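Long-range contacts in SusD superfamily protein (PDB 3MYV), which probably binds polysaccharide at the bacterial cell surface as an outer-membrane member of the SusD family: residues M48-E53 against Y414-V419; Y81-A86 against A115-C120; Y229-Y234 against G292-H297; Q355-L360 against V373-Y378. All coordinates share one frame; numbering follows the deposited sequence. Where two conformers were deposited one is given.

Contact 1: M48-E53 against Y414-V419; sequences MQSSEE and YHLPSV. With EDO (1,2-ethanediol), chain D.
Over one face of the His415 imidazole sits Gln49 OE1, displaced toward the ring's rim, while the same oxygen meets the Tyr414 ring obliquely, 3.4 Å from Tyr414 CD1; the Gln49 amide and tyrosine ring are turned 46° apart. A water over a face of the Tyr414 ring, toward its rim, donates to Gln49 OE1 and accepts from Tyr414 N. Across the contact Gln49 NE2 donates to Tyr414 O at 2.9 Å, its N-H fairly straight (161°) and coming from above that carbonyl plane. It also donates to Ser50 O at 3.2 Å; both acceptors lie in the amide plane and fix its last torsion. Setting CG between N and carbonyl carbon (chi1 66°) lets the extended chain reach the loop. An alanine here would remove both amide bonds and is likely to leave Tyr414 O without this donor and the water without one mate. Leu416 CD1 rests on Ser51 O at 3.4 Å, covering backbone just past the strand. Tyr414 OH is held by Val279 O and Trp310 N, His415 ND1 by Tyr61 OH. A strand side chain thus donates to a loop carbonyl, tying strand 48-50 of the two-stranded antiparallel sheet to the loop between strands 408-409 and 422-423.

Contact 2: Y81-A86 against A115-C120; sequences YILREA and AVIALC
Ile82 and Ile117 both place CG1 beside the backbone N (chi1 -65° and -73°), which sends the CG2 methyl of Ile82 toward the facing helix and brings CG1 of Ile117 up to Ala86. Ile82 CG2 fits between two partners, lying 3.6 Å from Val116 CG1 and 3.6 Å from Cys120 SG. One turn further on, Ala86 CB presses on Ile117 CG1 at 3.3 Å, tighter than usual for two carbons; a methyl is probably all that fits against the Ile117 chain here. Between these ends Leu83 crosses Ile117 obliquely, its CD2 being 3.6 Å from Ile117 CG2, while Leu83 CG rests 3.7 Å from Cys120 CB. Branched aliphatics and a compact thiol suit this buried seam, which has no hydrogen bond across it. Leu26 of helix 13-27 also touches Ile82, and Tyr24 of that helix touches Val116. The segment axes approach to 9.4 Å at 156°, a nearly antiparallel helix pair, consistent with the TPR-like helical hairpins of the SusD fold.

Contact 3: Y229-Y234 against G292-H297; sequences YPHEKY and GDVRGH. With EDO (1,2-ethanediol), chain H.
Val294 packs tightly against His231 and Tyr234, whereas the meeting of His231 with Gly292 forms a thinner, partly exposed rim. Val294 CG1 lies 3.5 Å from Tyr234 CD2, approaching the ring obliquely, and Val294 CB makes an off-centre CH-pi contact with the His231 ring; a beta-branched residue suits a place where both rings must be met. Arg295 runs its aliphatic part past the same tyrosine, CG 3.6 Å from Tyr234 CE2, with the guanidinium turned 83° from the ring. The bend at chi3 (-63°) brings that group back to Asp293, gripped side-on through NE and NH2, with Arg295 NH2 to Asp293 OD2 at 2.8 Å. Glu386 and Glu390 of helix 380-391 form further salt bridges with it, and Tyr234 OH also binds Glu390. A leucine in its place would probably leave these three carboxylates gathered without their positive mate. At the rim, Gly292 O comes to the imidazole edge in plane, 3.4 Å from His231 CE1, while His231 ND1 is bonded to Arg366 O. Asp293 OD1 also accepts from Arg295 N, an Asx turn leading into the 3-10 segment 294-297, a loop held to helix 380-391 by these salt bridges and to helix 350-367 by Val294's backbone bond with Gly367.

Contact 4: Q355-L360 against V373-Y378; sequences QGLGYL and VTMADY. With EDO (1,2-ethanediol), chain G.
Apolar packing carries this contact, and Leu357 is at its centre. With CG opposite the backbone N (chi1 -175°), its two methyls part to meet different residues of the loop: CD2 lies 3.6 Å from Met375 CA and also touches the selenomethionine's CE methyl, while CD1 reaches Val373 O at 3.5 Å and Val373 CG1. Leu360 adds a second aliphatic contact one turn on, its CD2 being 3.9 Å from Val373 CG2 and 3.8 Å from Tyr378 CD1.

The aromatic contact is a CH-pi interaction. Leu357 CD1 stands over one face of the Tyr378 ring, 4.1 Å from the centroid and 25° off the normal, the two side chains running antiparallel alongside each other. The phenol end passes along the helix backbone, with Tyr378 OH 3.2 Å from Gly356 C. Glycine suits this point, since a side chain here would probably collide with the hydroxyl.

Among the polar bonds, a buried one joins Tyr378 OH to Ala342 O of helix 334-348, so the ring bridges two helices. At the outer margin a 1,2-ethanediol, probably from the crystallisation liquor, donates to Met375 O and to Tyr378 O. Asn361 of helix 350-367 links the two sides by accepting from Val373 N and donating to Leu357 O. Between the two segments themselves there is no hydrogen bond: they meet by shape and hydrophobicity, and the tyrosine side chain's one polar atom is paid for by a carbonyl of another helix.

Overall arrangement
Contacts 1, 2 and 3 are buried and contact 4 is partly exposed. Contact 2, an apolar helix pair, lies about 15 Å from the chain centre, while contacts 1, 3 and 4, centred 22 to 25 Å out, involve loops. Contact 2 is on the opposite side of the centre from contacts 1, 3 and 4. Contacts 3 and 4 are neighbours, their nearest atoms about 7 Å apart: contact 4 is built on helix 350-367 and contact 3 packs on it, and Glu386 meets a residue of each. Their chemistry differs: contact 3 gathers charges beside its rings, contact 4 relies on aliphatic and aromatic packing. Contact 1 alone has a direct hydrogen bond between its segments, and it joins parts 361 residues apart.

Contact 1: M48-E53 against Y414-V419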
loop_
_atom_site.group_PDB
_atom_site.type_symbol
_atom_site.label_atom_id
_atom_site.label_comp_id
_atom_site.label_asym_id
_atom_site.label_seq_id
_atom_site.Cartn_x
_atom_site.Cartn_y
_atom_site.Cartn_z
HETATM N N MSE A 48 -8.190 6.778 10.531
HETATM C CA MSE A 48 -7.179 6.738 11.586
HETATM C C MSE A 48 -6.616 8.114 11.818
HETATM O O MSE A 48 -6.613 8.943 10.908
HETATM C CB MSE A 48 -6.040 5.795 11.220
HETATM C CG MSE A 48 -6.471 4.355 11.000
HETATM SE SE MSE A 48 -5.073 3.026 11.190
HETATM C CE MSE A 48 -4.990 2.944 13.109
ATOM N N GLN A 49 -6.176 8.352 13.052
ATOM C CA GLN A 49 -5.585 9.618 13.415
ATOM C C GLN A 49 -4.425 9.406 14.369
ATOM O O GLN A 49 -4.290 8.352 15.017
ATOM C CB GLN A 49 -6.652 10.534 14.041
ATOM C CG GLN A 49 -7.174 10.022 15.386
ATOM C CD GLN A 49 -7.928 11.074 16.145
ATOM O OE1 GLN A 49 -9.112 11.299 15.912
ATOM N NE2 GLN A 49 -7.247 11.706 17.079
ATOM N N SER A 50 -3.592 10.425 14.471
ATOM C CA SER A 50 -2.537 10.464 15.468
ATOM C C SER A 50 -3.058 10.634 16.899
ATOM O O SER A 50 -4.122 11.196 17.144
ATOM C CB SER A 50 -1.585 11.650 15.152
ATOM O OG SER A 50 -0.481 11.673 16.025
ATOM N N SER A 51 -2.283 10.130 17.851
ATOM C CA SER A 51 -2.428 10.519 19.235
ATOM C C SER A 51 -1.609 11.803 19.409
ATOM O O SER A 51 -1.121 12.368 18.424
ATOM C CB SER A 51 -1.874 9.436 20.144
ATOM O OG SER A 51 -0.492 9.264 19.904
ATOM N N GLU A 52 -1.359 12.194 20.657
ATOM C CA GLU A 52 -0.487 13.342 20.952
ATOM C C GLU A 52 0.998 12.997 20.780
ATOM O O GLU A 52 1.840 13.876 20.770
ATOM C CB GLU A 52 -0.732 13.883 22.365
ATOM C CG GLU A 52 -2.144 14.398 22.608
ATOM C CD GLU A 52 -2.410 14.752 24.068
ATOM O OE1 GLU A 52 -1.442 14.978 24.832
ATOM O OE2 GLU A 52 -3.594 14.797 24.451
ATOM N N GLU A 53 1.322 11.713 20.627
ATOM C CA GLU A 53 2.705 11.308 20.497
ATOM C C GLU A 53 3.324 11.848 19.209
ATOM O O GLU A 53 2.645 12.011 18.201
ATOM C CB GLU A 53 2.816 9.792 20.515
ATOM C CG GLU A 53 2.347 9.164 21.806
ATOM C CD GLU A 53 3.317 9.375 22.948
ATOM O OE1 GLU A 53 4.535 9.183 22.741
ATOM O OE2 GLU A 53 2.864 9.693 24.060
ATOM N N TYR A 414 -12.595 12.943 18.228
ATOM C CA TYR A 414 -11.451 13.263 19.048
ATOM C C TYR A 414 -10.222 13.607 18.188
ATOM O O TYR A 414 -9.073 13.384 18.575
ATOM C CB TYR A 414 -11.174 12.131 20.045
ATOM C CG TYR A 414 -11.197 10.694 19.547
ATOM C CD1 TYR A 414 -10.072 10.119 18.943
ATOM C CD2 TYR A 414 -12.313 9.876 19.758
ATOM C CE1 TYR A 414 -10.077 8.798 18.519
ATOM C CE2 TYR A 414 -12.328 8.554 19.359
ATOM C CZ TYR A 414 -11.200 8.008 18.731
ATOM O OH TYR A 414 -11.221 6.690 18.343
ATOM N N HIS A 415 -10.473 14.206 17.037
ATOM C CA HIS A 415 -9.395 14.761 16.231
ATOM C C HIS A 415 -8.591 15.793 17.018
ATOM O O HIS A 415 -9.122 16.496 17.892
ATOM C CB HIS A 415 -9.931 15.374 14.939
ATOM C CG HIS A 415 -10.211 14.366 13.863
ATOM N ND1 HIS A 415 -9.212 13.807 13.091
ATOM C CD2 HIS A 415 -11.372 13.835 13.416
ATOM C CE1 HIS A 415 -9.752 12.965 12.229
ATOM N NE2 HIS A 415 -11.059 12.949 12.418
ATOM N N LEU A 416 -7.309 15.885 16.696
ATOM C CA LEU A 416 -6.436 16.859 17.336
ATOM C C LEU A 416 -6.678 18.280 16.855
ATOM O O LEU A 416 -7.159 18.498 15.735
ATOM C CB LEU A 416 -4.976 16.509 17.077
ATOM C CG LEU A 416 -4.490 15.102 17.452
ATOM C CD1 LEU A 416 -2.979 15.014 17.271
ATOM C CD2 LEU A 416 -4.889 14.768 18.884
ATOM N N PRO A 417 -6.316 19.263 17.689
ATOM C CA PRO A 417 -6.464 20.650 17.226
ATOM C C PRO A 417 -5.654 20.911 15.952
ATOM O O PRO A 417 -4.595 20.337 15.756
ATOM C CB PRO A 417 -5.897 21.490 18.390
ATOM C CG PRO A 417 -5.971 20.606 19.591
ATOM C CD PRO A 417 -5.819 19.179 19.073
ATOM N N SER A 418 -6.166 21.784 15.105
ATOM C CA SER A 418 -5.484 22.220 13.908
ATOM C C SER A 418 -5.313 21.174 12.826
ATOM O O SER A 418 -4.633 21.446 11.844
ATOM C CB SER A 418 -4.135 22.847 14.257
ATOM O OG SER A 418 -4.337 23.975 15.081
ATOM N N VAL A 419 -5.948 20.010 12.962
ATOM C CA VAL A 419 -5.976 19.044 11.856
ATOM C C VAL A 419 -6.561 19.734 10.607
ATOM O O VAL A 419 -7.414 20.636 10.722
ATOM C CB VAL A 419 -6.782 17.780 12.187
ATOM C CG1 VAL A 419 -8.269 18.110 12.430
ATOM C CG2 VAL A 419 -6.605 16.730 11.067
HETATM C C1 EDO D . -3.033 12.362 26.973
HETATM O O1 EDO D . -3.749 12.322 28.192
HETATM C C2 EDO D . -1.585 12.607 27.348
HETATM O O2 EDO D . -1.289 13.969 27.066
HETATM O O HOH W 1 -11.935 11.142 15.877
#

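Contact 2: Y81-A86 against A115-C120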
loop_
_atom_site.group_PDB
_atom_site.type_symbol
_atom_site.label_atom_id
_atom_site.label_comp_id
_atom_site.label_asym_id
_atom_site.label_seq_id
_atom_site.Cartn_x
_atom_site.Cartn_y
_atom_site.Cartn_z
ATOM N N TYR A 81 16.715 4.120 -3.484
ATOM C CA TYR A 81 17.848 3.265 -3.229
ATOM C C TYR A 81 17.569 1.860 -3.769
ATOM O O TYR A 81 18.412 1.258 -4.422
ATOM C CB TYR A 81 18.190 3.231 -1.718
ATOM C CG TYR A 81 19.498 2.515 -1.434
ATOM C CD1 TYR A 81 19.542 1.126 -1.281
ATOM C CD2 TYR A 81 20.695 3.218 -1.362
ATOM C CE1 TYR A 81 20.718 0.470 -1.052
ATOM C CE2 TYR A 81 21.899 2.553 -1.131
ATOM C CZ TYR A 81 21.892 1.182 -0.982
ATOM O OH TYR A 81 23.057 0.515 -0.757
ATOM N N ILE A 82 16.378 1.354 -3.507
ATOM C CA ILE A 82 15.994 0.042 -3.985
ATOM C C ILE A 82 15.981 -0.008 -5.516
ATOM O O ILE A 82 16.462 -0.980 -6.117
ATOM C CB ILE A 82 14.643 -0.400 -3.386
ATOM C CG1 ILE A 82 14.739 -0.585 -1.862
ATOM C CG2 ILE A 82 14.162 -1.727 -4.022
ATOM C CD1 ILE A 82 13.358 -0.617 -1.143
ATOM N N LEU A 83 15.450 1.036 -6.146
ATOM C CA LEU A 83 15.437 1.124 -7.608
ATOM C C LEU A 83 16.846 1.047 -8.210
ATOM O O LEU A 83 17.065 0.379 -9.194
ATOM C CB LEU A 83 14.761 2.432 -8.040
ATOM C CG LEU A 83 13.222 2.407 -8.038
ATOM C CD1 LEU A 83 12.614 3.818 -8.009
ATOM C CD2 LEU A 83 12.668 1.627 -9.257
ATOM N N ARG A 84 17.804 1.736 -7.605
ATOM C CA ARG A 84 19.177 1.655 -8.053
ATOM C C ARG A 84 19.708 0.242 -7.942
ATOM O O ARG A 84 20.336 -0.253 -8.895
ATOM C CB ARG A 84 20.093 2.575 -7.215
ATOM C CG ARG A 84 21.595 2.392 -7.545
ATOM C CD ARG A 84 22.491 2.880 -6.418
ATOM N NE ARG A 84 22.760 4.302 -6.561
ATOM N N GLU A 85 19.519 -0.401 -6.784
ATOM C CA GLU A 85 20.030 -1.790 -6.603
ATOM C C GLU A 85 19.324 -2.765 -7.561
ATOM O O GLU A 85 19.960 -3.694 -8.127
ATOM C CB GLU A 85 19.889 -2.285 -5.145
ATOM C CG GLU A 85 20.671 -1.497 -4.107
ATOM C CD GLU A 85 22.167 -1.576 -4.311
ATOM O OE1 GLU A 85 22.709 -2.689 -4.274
ATOM O OE2 GLU A 85 22.802 -0.528 -4.518
ATOM N N ALA A 86 18.030 -2.541 -7.776
ATOM C CA ALA A 86 17.244 -3.387 -8.676
ATOM C C ALA A 86 17.767 -3.297 -10.118
ATOM O O ALA A 86 17.907 -4.311 -10.810
ATOM C CB ALA A 86 15.776 -3.001 -8.626
ATOM N N ALA A 115 9.142 -6.449 -10.904
ATOM C CA ALA A 115 7.959 -6.192 -10.045
ATOM C C ALA A 115 8.333 -5.240 -8.885
ATOM O O ALA A 115 7.587 -4.315 -8.566
ATOM C CB ALA A 115 7.390 -7.535 -9.506
ATOM N N VAL A 116 9.483 -5.486 -8.256
ATOM C CA VAL A 116 10.028 -4.585 -7.221
ATOM C C VAL A 116 10.195 -3.150 -7.752
ATOM O O VAL A 116 9.741 -2.180 -7.136
ATOM C CB VAL A 116 11.331 -5.145 -6.596
ATOM C CG1 VAL A 116 11.930 -4.131 -5.600
ATOM C CG2 VAL A 116 11.060 -6.519 -5.877
ATOM N N ILE A 117 10.765 -3.018 -8.939
ATOM C CA ILE A 117 10.947 -1.707 -9.566
ATOM C C ILE A 117 9.614 -1.001 -9.780
ATOM O O ILE A 117 9.451 0.170 -9.458
ATOM C CB ILE A 117 11.732 -1.863 -10.907
ATOM C CG1 ILE A 117 13.200 -2.183 -10.592
ATOM C CG2 ILE A 117 11.547 -0.621 -11.815
ATOM C CD1 ILE A 117 14.034 -2.740 -11.808
ATOM N N ALA A 118 8.633 -1.746 -10.275
ATOM C CA ALA A 118 7.313 -1.201 -10.503
ATOM C C ALA A 118 6.657 -0.735 -9.186
ATOM O O ALA A 118 6.106 0.333 -9.132
ATOM C CB ALA A 118 6.416 -2.256 -11.231
ATOM N N LEU A 119 6.747 -1.528 -8.122
ATOM C CA LEU A 119 6.184 -1.122 -6.834
ATOM C C LEU A 119 6.828 0.161 -6.282
ATOM O O LEU A 119 6.124 1.112 -5.894
ATOM C CB LEU A 119 6.334 -2.266 -5.825
ATOM C CG LEU A 119 5.780 -2.018 -4.428
ATOM C CD1 LEU A 119 4.311 -1.573 -4.516
ATOM C CD2 LEU A 119 5.919 -3.293 -3.592
ATOM N N CYS A 120 8.159 0.207 -6.308
ATOM C CA CYS A 120 8.894 1.363 -5.823
ATOM C C CYS A 120 8.511 2.607 -6.615
ATOM O O CYS A 120 8.188 3.663 -6.047
ATOM C CB CYS A 120 10.391 1.132 -5.958
ATOM S SG CYS A 120 11.035 -0.053 -4.753
#

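Contact 3: Y229-Y234 against G292-H297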
loop_
_atom_site.group_PDB
_atom_site.type_symbol
_atom_site.label_atom_id
_atom_site.label_comp_id
_atom_site.label_asym_id
_atom_site.label_seq_id
_atom_site.Cartn_x
_atom_site.Cartn_y
_atom_site.Cartn_z
ATOM N N TYR A 229 -10.380 -15.451 4.150
ATOM C CA TYR A 229 -10.639 -15.870 5.550
ATOM C C TYR A 229 -12.126 -15.878 5.837
ATOM O O TYR A 229 -12.787 -14.870 5.639
ATOM C CB TYR A 229 -9.962 -14.934 6.571
ATOM C CG TYR A 229 -8.511 -14.720 6.266
ATOM C CD1 TYR A 229 -7.651 -15.807 6.175
ATOM C CD2 TYR A 229 -7.992 -13.456 6.028
ATOM C CE1 TYR A 229 -6.341 -15.642 5.838
ATOM C CE2 TYR A 229 -6.646 -13.282 5.708
ATOM C CZ TYR A 229 -5.828 -14.395 5.619
ATOM O OH TYR A 229 -4.503 -14.288 5.246
ATOM N N PRO A 230 -12.660 -17.000 6.361
ATOM C CA PRO A 230 -14.061 -17.033 6.798
ATOM C C PRO A 230 -14.302 -16.097 7.967
ATOM O O PRO A 230 -13.361 -15.774 8.724
ATOM C CB PRO A 230 -14.272 -18.479 7.272
ATOM C CG PRO A 230 -13.111 -19.232 6.834
ATOM C CD PRO A 230 -12.001 -18.310 6.472
ATOM N N HIS A 231 -15.560 -15.681 8.094
ATOM C CA HIS A 231 -16.033 -14.802 9.157
ATOM C C HIS A 231 -15.450 -15.217 10.537
ATOM O O HIS A 231 -14.874 -14.401 11.262
ATOM C CB HIS A 231 -17.557 -14.854 9.182
ATOM C CG HIS A 231 -18.179 -14.010 10.251
ATOM N ND1 HIS A 231 -18.444 -12.673 10.079
ATOM C CD2 HIS A 231 -18.600 -14.323 11.500
ATOM C CE1 HIS A 231 -19.011 -12.195 11.175
ATOM N NE2 HIS A 231 -19.105 -13.176 12.057
ATOM N N GLU A 232 -15.594 -16.496 10.858
ATOM C CA GLU A 232 -15.235 -17.032 12.192
ATOM C C GLU A 232 -13.736 -17.123 12.423
ATOM O O GLU A 232 -13.311 -17.298 13.553
ATOM C CB GLU A 232 -15.804 -18.436 12.449
ATOM C CG GLU A 232 -17.017 -18.803 11.683
ATOM C CD GLU A 232 -16.700 -19.183 10.230
ATOM O OE1 GLU A 232 -16.004 -20.210 9.968
ATOM O OE2 GLU A 232 -17.167 -18.427 9.361
ATOM N N LYS A 233 -12.947 -17.030 11.353
ATOM C CA LYS A 233 -11.503 -17.127 11.442
ATOM C C LYS A 233 -10.789 -15.810 11.123
ATOM O O LYS A 233 -9.560 -15.767 11.053
ATOM C CB LYS A 233 -11.015 -18.165 10.442
ATOM C CG LYS A 233 -11.714 -19.494 10.547
ATOM C CD LYS A 233 -11.157 -20.321 11.658
ATOM C CE LYS A 233 -11.643 -21.759 11.530
ATOM N NZ LYS A 233 -11.459 -22.479 12.817
ATOM N N TYR A 234 -11.549 -14.762 10.865
ATOM C CA TYR A 234 -10.985 -13.472 10.423
ATOM C C TYR A 234 -10.048 -12.827 11.457
ATOM O O TYR A 234 -8.912 -12.455 11.134
ATOM C CB TYR A 234 -12.126 -12.510 10.071
ATOM C CG TYR A 234 -11.693 -11.220 9.427
ATOM C CD1 TYR A 234 -11.465 -11.138 8.067
ATOM C CD2 TYR A 234 -11.512 -10.065 10.197
ATOM C CE1 TYR A 234 -11.111 -9.934 7.487
ATOM C CE2 TYR A 234 -11.136 -8.884 9.628
ATOM C CZ TYR A 234 -10.923 -8.823 8.278
ATOM O OH TYR A 234 -10.565 -7.633 7.705
ATOM N N GLY A 292 -22.385 -7.245 14.564
ATOM C CA GLY A 292 -22.246 -8.502 13.876
ATOM C C GLY A 292 -21.119 -8.524 12.849
ATOM O O GLY A 292 -20.817 -9.584 12.321
ATOM N N ASP A 293 -20.514 -7.371 12.555
ATOM C CA ASP A 293 -19.421 -7.338 11.573
ATOM C C ASP A 293 -18.116 -7.600 12.295
ATOM O O ASP A 293 -17.743 -6.826 13.188
ATOM C CB ASP A 293 -19.373 -6.001 10.835
ATOM C CG ASP A 293 -18.481 -6.050 9.614
ATOM O OD1 ASP A 293 -17.319 -6.474 9.745
ATOM O OD2 ASP A 293 -18.923 -5.645 8.513
ATOM N N VAL A 294 -17.431 -8.676 11.902
ATOM C CA VAL A 294 -16.192 -9.124 12.553
ATOM C C VAL A 294 -15.038 -8.111 12.496
ATOM O O VAL A 294 -14.102 -8.190 13.280
ATOM C CB VAL A 294 -15.703 -10.498 11.965
ATOM C CG1 VAL A 294 -15.025 -10.333 10.599
ATOM C CG2 VAL A 294 -14.751 -11.186 12.916
ATOM N N ARG A 295 -15.068 -7.189 11.543
ATOM C CA ARG A 295 -13.992 -6.217 11.446
ATOM C C ARG A 295 -13.928 -5.286 12.655
ATOM O O ARG A 295 -12.845 -4.819 13.013
ATOM C CB ARG A 295 -14.058 -5.487 10.103
ATOM C CG ARG A 295 -13.695 -6.486 8.991
ATOM C CD ARG A 295 -14.086 -6.051 7.609
ATOM N NE ARG A 295 -15.527 -5.895 7.426
ATOM C CZ ARG A 295 -16.089 -5.602 6.245
ATOM N NH1 ARG A 295 -15.331 -5.463 5.157
ATOM N NH2 ARG A 295 -17.394 -5.467 6.142
ATOM N N GLY A 296 -15.076 -5.050 13.294
ATOM C CA GLY A 296 -15.146 -4.303 14.550
ATOM C C GLY A 296 -14.485 -4.974 15.727
ATOM O O GLY A 296 -14.108 -4.303 16.665
ATOM N N HIS A 297 -14.317 -6.293 15.662
ATOM C CA HIS A 297 -13.668 -7.026 16.733
ATOM C C HIS A 297 -12.165 -6.782 16.798
ATOM O O HIS A 297 -11.517 -7.201 17.769
ATOM C CB HIS A 297 -13.935 -8.533 16.606
ATOM C CG HIS A 297 -15.385 -8.889 16.499
ATOM N ND1 HIS A 297 -15.810 -10.172 16.240
ATOM C CD2 HIS A 297 -16.506 -8.131 16.598
ATOM C CE1 HIS A 297 -17.132 -10.198 16.206
ATOM N NE2 HIS A 297 -17.580 -8.972 16.420
HETATM C C1 EDO H . -3.882 -10.918 6.086
HETATM O O1 EDO H . -3.273 -11.955 5.310
HETATM C C2 EDO H . -4.059 -11.366 7.538
HETATM O O2 EDO H . -2.780 -11.558 8.126
#

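Contact 4: Q355-L360 against V373-Y378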
loop_
_atom_site.group_PDB
_atom_site.type_symbol
_atom_site.label_atom_id
_atom_site.label_comp_id
_atom_site.label_asym_id
_atom_site.label_seq_id
_atom_site.Cartn_x
_atom_site.Cartn_y
_atom_site.Cartn_z
ATOM N N GLN A 355 -21.174 -8.731 -12.061
ATOM C CA GLN A 355 -20.124 -9.559 -11.493
ATOM C C GLN A 355 -19.431 -8.867 -10.304
ATOM O O GLN A 355 -19.167 -9.495 -9.291
ATOM C CB GLN A 355 -19.121 -9.950 -12.598
ATOM C CG GLN A 355 -19.700 -10.970 -13.598
ATOM C CD GLN A 355 -18.985 -10.995 -14.966
ATOM O OE1 GLN A 355 -17.751 -10.961 -15.046
ATOM N NE2 GLN A 355 -19.775 -11.086 -16.049
ATOM N N GLY A 356 -19.203 -7.559 -10.414
ATOM C CA GLY A 356 -18.506 -6.804 -9.378
ATOM C C GLY A 356 -19.358 -6.702 -8.134
ATOM O O GLY A 356 -18.841 -6.701 -7.020
ATOM N N LEU A 357 -20.675 -6.657 -8.322
ATOM C CA LEU A 357 -21.589 -6.684 -7.178
ATOM C C LEU A 357 -21.470 -8.022 -6.440
ATOM O O LEU A 357 -21.539 -8.071 -5.221
ATOM C CB LEU A 357 -23.021 -6.471 -7.648
ATOM C CG LEU A 357 -24.122 -6.340 -6.584
ATOM C CD1 LEU A 357 -23.720 -5.296 -5.518
ATOM C CD2 LEU A 357 -25.447 -5.996 -7.244
ATOM N N GLY A 358 -21.317 -9.106 -7.197
ATOM C CA GLY A 358 -21.135 -10.439 -6.621
ATOM C C GLY A 358 -19.889 -10.454 -5.732
ATOM O O GLY A 358 -19.919 -10.907 -4.578
ATOM N N TYR A 359 -18.801 -9.919 -6.255
ATOM C CA TYR A 359 -17.560 -9.820 -5.486
ATOM C C TYR A 359 -17.676 -8.897 -4.268
ATOM O O TYR A 359 -17.155 -9.217 -3.184
ATOM C CB TYR A 359 -16.409 -9.396 -6.397
ATOM C CG TYR A 359 -16.009 -10.436 -7.410
ATOM C CD1 TYR A 359 -15.809 -11.763 -7.036
ATOM C CD2 TYR A 359 -15.765 -10.096 -8.728
ATOM C CE1 TYR A 359 -15.427 -12.704 -7.958
ATOM C CE2 TYR A 359 -15.386 -11.021 -9.647
ATOM C CZ TYR A 359 -15.195 -12.325 -9.269
ATOM O OH TYR A 359 -14.797 -13.270 -10.193
ATOM N N LEU A 360 -18.369 -7.767 -4.433
ATOM C CA LEU A 360 -18.587 -6.851 -3.325
ATOM C C LEU A 360 -19.300 -7.611 -2.213
ATOM O O LEU A 360 -18.855 -7.557 -1.091
ATOM C CB LEU A 360 -19.375 -5.615 -3.757
ATOM C CG LEU A 360 -19.690 -4.605 -2.637
ATOM C CD1 LEU A 360 -18.339 -4.041 -2.008
ATOM C CD2 LEU A 360 -20.610 -3.550 -3.138
ATOM N N VAL A 373 -25.366 -6.089 -0.284
ATOM C CA VAL A 373 -25.546 -4.874 -1.099
ATOM C C VAL A 373 -26.418 -5.244 -2.301
ATOM O O VAL A 373 -26.058 -6.143 -3.086
ATOM C CB VAL A 373 -24.191 -4.260 -1.567
ATOM C CG1 VAL A 373 -24.409 -3.002 -2.437
ATOM C CG2 VAL A 373 -23.315 -3.919 -0.356
ATOM N N THR A 374 -27.577 -4.596 -2.402
ATOM C CA THR A 374 -28.477 -4.762 -3.555
ATOM C C THR A 374 -27.963 -3.884 -4.715
ATOM O O THR A 374 -27.242 -2.910 -4.500
ATOM C CB THR A 374 -29.877 -4.306 -3.224
ATOM O OG1 THR A 374 -29.828 -2.906 -2.916
ATOM C CG2 THR A 374 -30.478 -5.114 -2.014
HETATM N N MSE A 375 -28.375 -4.200 -5.941
HETATM C CA MSE A 375 -27.959 -3.410 -7.122
HETATM C C MSE A 375 -28.303 -1.914 -6.962
HETATM O O MSE A 375 -27.498 -1.038 -7.343
HETATM C CB MSE A 375 -28.583 -3.996 -8.410
HETATM C CG MSE A 375 -28.285 -3.216 -9.680
HETATM SE SE MSE A 375 -26.366 -3.113 -10.053
HETATM C CE MSE A 375 -26.117 -4.890 -10.797
ATOM N N ALA A 376 -29.453 -1.624 -6.350
ATOM C CA ALA A 376 -29.903 -0.230 -6.146
ATOM C C ALA A 376 -28.896 0.552 -5.292
ATOM O O ALA A 376 -28.741 1.754 -5.444
ATOM C CB ALA A 376 -31.290 -0.198 -5.482
ATOM N N ASP A 377 -28.215 -0.153 -4.398
ATOM C CA ASP A 377 -27.253 0.452 -3.470
ATOM C C ASP A 377 -25.788 0.326 -3.944
ATOM O O ASP A 377 -24.850 0.666 -3.189
ATOM C CB ASP A 377 -27.403 -0.240 -2.093
ATOM C CG ASP A 377 -28.676 0.164 -1.367
ATOM O OD1 ASP A 377 -29.267 1.187 -1.746
ATOM O OD2 ASP A 377 -29.075 -0.546 -0.425
ATOM N N TYR A 378 -25.575 -0.195 -5.156
ATOM C CA TYR A 378 -24.214 -0.452 -5.667
ATOM C C TYR A 378 -23.652 0.800 -6.331
ATOM O O TYR A 378 -23.717 0.958 -7.556
ATOM C CB TYR A 378 -24.228 -1.613 -6.667
ATOM C CG TYR A 378 -22.898 -2.077 -7.230
ATOM C CD1 TYR A 378 -21.737 -2.138 -6.446
ATOM C CD2 TYR A 378 -22.817 -2.549 -8.529
ATOM C CE1 TYR A 378 -20.530 -2.638 -6.974
ATOM C CE2 TYR A 378 -21.618 -3.035 -9.063
ATOM C CZ TYR A 378 -20.480 -3.088 -8.269
ATOM O OH TYR A 378 -19.300 -3.561 -8.800
HETATM C C1 EDO G . -27.528 1.680 -9.466
HETATM O O1 EDO G . -26.798 0.438 -9.458
HETATM C C2 EDO G . -26.907 2.603 -8.434
HETATM O O2 EDO G . -25.488 2.659 -8.639
#